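Local coordinates for protein putative laminarinase (Phanerochaete chrysosporium, PDB 2W39) that probably hydrolyses O-glycosidic bonds of beta-glucans such as laminarin, as a secreted beta-sandwich glycoside hydrolase of family 16, at residues Asn32-Asp35 against Gln36-Leu40. Numbering follows the deposited sequence.
Sequences NYVD and QATAL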
# COMPACT_ATOMS: atom_id res chain seq x y z
N ASN A 32 9.62 -9.54 -11.41
CA ASN A 32 10.93 -9.00 -11.72
C ASN A 32 10.84 -7.49 -11.54
O ASN A 32 10.28 -6.79 -12.40
CB ASN A 32 11.35 -9.36 -13.14
CG ASN A 32 12.76 -8.92 -13.44
OD1 ASN A 32 13.69 -9.27 -12.72
ND2 ASN A 32 12.93 -8.14 -14.49
N TYR A 33 11.34 -7.00 -10.41
CA TYR A 33 11.30 -5.57 -10.13
C TYR A 33 12.41 -4.87 -10.90
O TYR A 33 13.59 -5.14 -10.68
CB TYR A 33 11.48 -5.36 -8.64
CG TYR A 33 10.25 -5.53 -7.79
CD1 TYR A 33 9.01 -5.00 -8.18
CD2 TYR A 33 10.33 -6.14 -6.53
CE1 TYR A 33 7.88 -5.11 -7.34
CE2 TYR A 33 9.22 -6.25 -5.70
CZ TYR A 33 8.01 -5.70 -6.10
OH TYR A 33 6.89 -5.74 -5.29
N VAL A 34 12.02 -3.98 -11.79
CA VAL A 34 12.97 -3.29 -12.67
C VAL A 34 13.35 -1.93 -12.13
O VAL A 34 12.63 -1.34 -11.33
CB VAL A 34 12.43 -3.20 -14.11
CG1 VAL A 34 12.19 -4.60 -14.67
CG2 VAL A 34 11.17 -2.34 -14.18
N ASP A 35 14.51 -1.44 -12.54
CA ASP A 35 14.95 -0.12 -12.14
C ASP A 35 14.20 0.98 -12.91
O ASP A 35 13.37 0.71 -13.78
CB ASP A 35 16.49 0.03 -12.21
CG ASP A 35 17.03 0.29 -13.59
OD1 ASP A 35 18.24 0.60 -13.66
OD2 ASP A 35 16.31 0.17 -14.60
N GLN A 36 14.48 2.22 -12.56
CA GLN A 36 13.73 3.32 -13.12
C GLN A 36 13.90 3.44 -14.64
O GLN A 36 12.92 3.62 -15.36
CB GLN A 36 14.17 4.59 -12.43
CG GLN A 36 13.43 5.80 -12.85
CD GLN A 36 13.39 6.81 -11.72
OE1 GLN A 36 13.25 6.46 -10.53
NE2 GLN A 36 13.51 8.07 -12.07
N ALA A 37 15.15 3.36 -15.12
CA ALA A 37 15.40 3.50 -16.55
C ALA A 37 14.65 2.40 -17.30
O ALA A 37 14.02 2.64 -18.34
CB ALA A 37 16.90 3.42 -16.85
N THR A 38 14.70 1.18 -16.78
CA THR A 38 14.05 0.05 -17.44
C THR A 38 12.53 0.22 -17.41
O THR A 38 11.86 -0.00 -18.43
CB THR A 38 14.47 -1.26 -16.78
OG1 THR A 38 15.90 -1.37 -16.85
CG2 THR A 38 13.86 -2.46 -17.49
N ALA A 39 12.00 0.64 -16.27
CA ALA A 39 10.55 0.88 -16.16
C ALA A 39 10.06 1.91 -17.16
O ALA A 39 9.02 1.73 -17.79
CB ALA A 39 10.20 1.32 -14.75
N LEU A 40 10.81 3.00 -17.29
CA LEU A 40 10.42 4.04 -18.23
C LEU A 40 10.49 3.55 -19.68
O LEU A 40 9.57 3.79 -20.46
CB LEU A 40 11.26 5.30 -18.02
CG LEU A 40 10.96 6.05 -16.72
CD1 LEU A 40 12.04 7.10 -16.46
CD2 LEU A 40 9.58 6.71 -16.74
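Asp35 reaches forward over the first turn of helix 36-41, where OD2 takes two bonds from Thr38. The backbone Thr38 N gives one of 2.9 Å, meeting Asp35 OD2 nearly head-on to its C-O bond. The hydroxyl supplies the other, Thr38 OG1 lying 2.8 Å from Asp35 OD2 on the syn side but 34° out of the carboxylate plane. Because the two donors arrive from opposite faces of that plane, they hold the oxygen between them and restrict rotation of the carboxylate. The torsions suit this: CG of Asp35 sits between its own N and carbonyl carbon (chi1 80°), while Thr38 has OG1 beside its backbone N (chi1 -58°), presenting hydroxyl and N-H to the same acceptor.

This is a classical Asp N-cap, placed where the chain leaves strand 31-33, which runs parallel to strand 69-76 in one sheet of the beta-sandwich, and enters the helix. With an alanine here, Thr38 N would probably lose its side-chain acceptor and Thr38 OG1 its mate. The negative charge at the helix N-terminus is also likely to interact favourably with the helix dipole. Asp35 O meanwhile opens the main-chain bonding of the helix, accepting from Ala39 N at 2.8 Å.

Next to the cap, Val34 makes the apolar contacts. Its CB meets Thr38 CG2 at 3.7 Å, with CG1 close to the same methyl, and the two side chains cross at about a right angle. The other branch, Val34 CG2, lies 3.8 Å from Ala39 CB. Val34 and Ala39 are buried, and both also touch Val72 of strand 69-76. Gln36 instead extends away from the cap, its amide bonded through NE2 to Leu15 O and through OE1 to His20 ND1.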